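Local atomic coordinates of putative metal-dependent isothiocyanate hydrolase SaxA (Pectobacterium carotovorum, PDB entry 6BRM), a protein that probably hydrolyses isothiocyanates with the help of two zinc ions bound in a metallo-beta-lactamase-type fold. Residues Val63-Thr68 with Met85-Gln90. Sequence-based numbering, arbitrary orientation.
Sequences VILTHT and MLIYTQ. With ZN (zinc ion), chain L.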
ATOM      1  N   VAL B  63      25.211  -3.344  -6.368  1.00 49.59           N
ATOM      2  CA  VAL B  63      24.145  -2.818  -7.219  1.00 50.10           C
ATOM      3  C   VAL B  63      22.812  -3.039  -6.499  1.00 49.42           C
ATOM      4  O   VAL B  63      22.641  -4.044  -5.809  1.00 48.84           O
ATOM      5  CB  VAL B  63      24.145  -3.528  -8.597  1.00 51.13           C
ATOM      6  CG1 VAL B  63      22.984  -3.074  -9.469  1.00 51.29           C
ATOM      7  CG2 VAL B  63      25.464  -3.284  -9.327  1.00 51.84           C
ATOM      8  N   ILE B  64      21.877  -2.103  -6.660  1.00 49.63           N
ATOM      9  CA  ILE B  64      20.546  -2.217  -6.054  1.00 49.80           C
ATOM     10  C   ILE B  64      19.477  -2.073  -7.142  1.00 50.82           C
ATOM     11  O   ILE B  64      19.432  -1.056  -7.831  1.00 53.94           O
ATOM     12  CB  ILE B  64      20.322  -1.175  -4.930  1.00 49.90           C
ATOM     13  CG1 ILE B  64      21.525  -1.142  -3.968  1.00 50.38           C
ATOM     14  CG2 ILE B  64      19.046  -1.496  -4.154  1.00 49.87           C
ATOM     15  CD1 ILE B  64      21.450  -0.078  -2.894  1.00 50.25           C
ATOM     16  N   LEU B  65      18.634  -3.100  -7.289  1.00 49.57           N
ATOM     17  CA  LEU B  65      17.522  -3.107  -8.246  1.00 48.80           C
ATOM     18  C   LEU B  65      16.194  -2.966  -7.504  1.00 49.46           C
ATOM     19  O   LEU B  65      15.815  -3.856  -6.735  1.00 47.65           O
ATOM     20  CB  LEU B  65      17.506  -4.415  -9.053  1.00 48.64           C
ATOM     21  CG  LEU B  65      18.315  -4.521 -10.353  1.00 48.89           C
ATOM     22  CD1 LEU B  65      19.586  -3.684 -10.331  1.00 49.38           C
ATOM     23  CD2 LEU B  65      18.646  -5.981 -10.638  1.00 48.14           C
ATOM     24  N   THR B  66      15.494  -1.856  -7.755  1.00 49.41           N
ATOM     25  CA  THR B  66      14.154  -1.631  -7.206  1.00 49.35           C
ATOM     26  C   THR B  66      13.137  -2.561  -7.870  1.00 49.75           C
ATOM     27  O   THR B  66      12.215  -3.043  -7.214  1.00 50.25           O
ATOM     28  CB  THR B  66      13.690  -0.172  -7.386  1.00 49.97           C
ATOM     29  OG1 THR B  66      13.653   0.167  -8.780  1.00 51.82           O
ATOM     30  CG2 THR B  66      14.620   0.785  -6.647  1.00 49.68           C
ATOM     31  N   HIS B  67      13.307  -2.773  -9.175  1.00 49.20           N
ATOM     32  CA  HIS B  67      12.537  -3.755  -9.950  1.00 49.10           C
ATOM     33  C   HIS B  67      13.212  -3.996 -11.309  1.00 49.53           C
ATOM     34  O   HIS B  67      14.209  -3.343 -11.633  1.00 48.40           O
ATOM     35  CB  HIS B  67      11.064  -3.329 -10.119  1.00 49.29           C
ATOM     36  CG  HIS B  67      10.864  -2.021 -10.826  1.00 48.04           C
ATOM     37  ND1 HIS B  67      11.638  -0.907 -10.587  1.00 47.34           N
ATOM     38  CD2 HIS B  67       9.932  -1.640 -11.732  1.00 48.09           C
ATOM     39  CE1 HIS B  67      11.209   0.096 -11.333  1.00 47.04           C
ATOM     40  NE2 HIS B  67      10.175  -0.322 -12.041  1.00 46.57           N
ATOM     41  N   THR B  68      12.670  -4.933 -12.091  1.00 49.70           N
ATOM     42  CA  THR B  68      13.289  -5.366 -13.351  1.00 50.05           C
ATOM     43  C   THR B  68      12.672  -4.756 -14.628  1.00 48.20           C
ATOM     44  O   THR B  68      12.855  -5.303 -15.716  1.00 48.58           O
ATOM     45  CB  THR B  68      13.260  -6.905 -13.450  1.00 51.50           C
ATOM     46  OG1 THR B  68      11.902  -7.360 -13.406  1.00 54.49           O
ATOM     47  CG2 THR B  68      14.040  -7.524 -12.300  1.00 51.89           C
ATOM     48  N   MET B  85      29.493  -9.383  -9.203  1.00 56.19           N
ATOM     49  CA  MET B  85      29.055  -8.203  -8.448  1.00 56.46           C
ATOM     50  C   MET B  85      27.933  -8.572  -7.477  1.00 56.23           C
ATOM     51  O   MET B  85      27.070  -9.397  -7.795  1.00 57.65           O
ATOM     52  CB  MET B  85      28.561  -7.115  -9.414  1.00 57.76           C
ATOM     53  CG  MET B  85      28.044  -5.827  -8.776  1.00 58.84           C
ATOM     54  SD  MET B  85      29.312  -4.840  -7.960  1.00 61.80           S
ATOM     55  CE  MET B  85      30.227  -4.247  -9.385  1.00 62.42           C
ATOM     56  N   LEU B  86      27.949  -7.940  -6.304  1.00 54.00           N
ATOM     57  CA  LEU B  86      26.896  -8.106  -5.304  1.00 53.51           C
ATOM     58  C   LEU B  86      25.636  -7.331  -5.721  1.00 53.53           C
ATOM     59  O   LEU B  86      25.643  -6.097  -5.737  1.00 52.63           O
ATOM     60  CB  LEU B  86      27.385  -7.625  -3.930  1.00 53.55           C
ATOM     61  CG  LEU B  86      26.409  -7.673  -2.744  1.00 53.73           C
ATOM     62  CD1 LEU B  86      25.818  -9.063  -2.539  1.00 53.65           C
ATOM     63  CD2 LEU B  86      27.113  -7.204  -1.481  1.00 54.63           C
ATOM     64  N   ILE B  87      24.564  -8.055  -6.048  1.00 52.49           N
ATOM     65  CA  ILE B  87      23.296  -7.443  -6.449  1.00 50.86           C
ATOM     66  C   ILE B  87      22.273  -7.560  -5.321  1.00 50.06           C
ATOM     67  O   ILE B  87      22.027  -8.655  -4.815  1.00 49.76           O
ATOM     68  CB  ILE B  87      22.692  -8.109  -7.711  1.00 51.68           C
ATOM     69  CG1 ILE B  87      23.756  -8.379  -8.789  1.00 52.87           C
ATOM     70  CG2 ILE B  87      21.565  -7.251  -8.276  1.00 51.68           C
ATOM     71  CD1 ILE B  87      24.486  -7.151  -9.295  1.00 53.12           C
ATOM     72  N   TYR B  88      21.677  -6.427  -4.951  1.00 48.84           N
ATOM     73  CA  TYR B  88      20.595  -6.367  -3.970  1.00 48.40           C
ATOM     74  C   TYR B  88      19.257  -6.249  -4.705  1.00 49.94           C
ATOM     75  O   TYR B  88      19.022  -5.255  -5.399  1.00 50.89           O
ATOM     76  CB  TYR B  88      20.784  -5.159  -3.037  1.00 48.09           C
ATOM     77  CG  TYR B  88      21.761  -5.382  -1.890  1.00 48.04           C
ATOM     78  CD1 TYR B  88      21.489  -6.313  -0.885  1.00 47.32           C
ATOM     79  CD2 TYR B  88      22.946  -4.645  -1.796  1.00 48.63           C
ATOM     80  CE1 TYR B  88      22.368  -6.516   0.168  1.00 47.60           C
ATOM     81  CE2 TYR B  88      23.833  -4.841  -0.742  1.00 48.26           C
ATOM     82  CZ  TYR B  88      23.538  -5.777   0.237  1.00 47.89           C
ATOM     83  OH  TYR B  88      24.407  -5.982   1.281  1.00 46.20           O
ATOM     84  N   THR B  89      18.386  -7.250  -4.550  1.00 49.06           N
ATOM     85  CA  THR B  89      17.065  -7.252  -5.194  1.00 47.87           C
ATOM     86  C   THR B  89      15.920  -7.020  -4.210  1.00 48.81           C
ATOM     87  O   THR B  89      16.077  -7.145  -2.997  1.00 49.86           O
ATOM     88  CB  THR B  89      16.796  -8.566  -5.950  1.00 47.84           C
ATOM     89  OG1 THR B  89      16.738  -9.659  -5.025  1.00 48.84           O
ATOM     90  CG2 THR B  89      17.881  -8.821  -6.987  1.00 48.57           C
ATOM     91  N   GLN B  90      14.765  -6.696  -4.780  1.00 49.20           N
ATOM     92  CA  GLN B  90      13.536  -6.367  -4.053  1.00 48.20           C
ATOM     93  C   GLN B  90      12.880  -7.586  -3.396  1.00 49.50           C
ATOM     94  O   GLN B  90      12.420  -7.500  -2.256  1.00 48.45           O
ATOM     95  CB  GLN B  90      12.558  -5.713  -5.039  1.00 48.06           C
ATOM     96  CG  GLN B  90      11.127  -5.501  -4.563  1.00 48.29           C
ATOM     97  CD  GLN B  90      10.226  -4.963  -5.664  1.00 48.03           C
ATOM     98  OE1 GLN B  90       9.322  -4.173  -5.400  1.00 48.51           O
ATOM     99  NE2 GLN B  90      10.468  -5.386  -6.902  1.00 46.22           N
TER
HETATM  100 ZN    ZN L 301       8.937   0.743 -13.533  1.00 48.41          ZN
HETATM  101  O   HOH W   1       9.821   1.459 -15.401  1.00 47.57           O
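Val63 O accepts a nearly straight hydrogen bond from Tyr88 N at 2.7 Å. The CA-H of Ile87 makes a longer, bent contact with the same oxygen. Val63 N donates to Leu86 O and Leu65 N to Tyr88 O, each at 2.9 Å. Three backbone bonds thus join residues 63-65 to 86-88, in the pattern of parallel strands. Val63 and Ile87 are on one face of the sheet, their side chains running alongside each other. Ile87 CD1 lies 3.7 Å from Val63 CB. Val63 CG1 is anti to the backbone N (chi1 176°), which leaves CG2 beside that N, 3.7 Å from Met85 CG. Further along, Leu65 CD2 meets Ile87 CG2 at 4.0 Å. On the face of Ile64 and Tyr88, Ile64 CG1 packs on Tyr88 CB, and Leu149 and Phe151 of strand 148-152, in the other large sheet, touch Ile64. Past the strands, the extended Gln90 side chain runs beside Thr66 O, while its NE2 is hydrogen-bonded to Asp94. His67 ND1 donates in the ring plane to Thr66 OG1 (2.9 Å), which also bonds Asp23. This second shell helps fix the rotation of the imidazole, whose NE2 binds zinc at 2.2 Å. His69, His128 and Asp164 bind the same ion. The parallel pair belongs to a beta-alpha-beta unit with helix 75-80, and its first strand leads into the zinc-binding HxHxDH motif of the metallo-beta-lactamase fold.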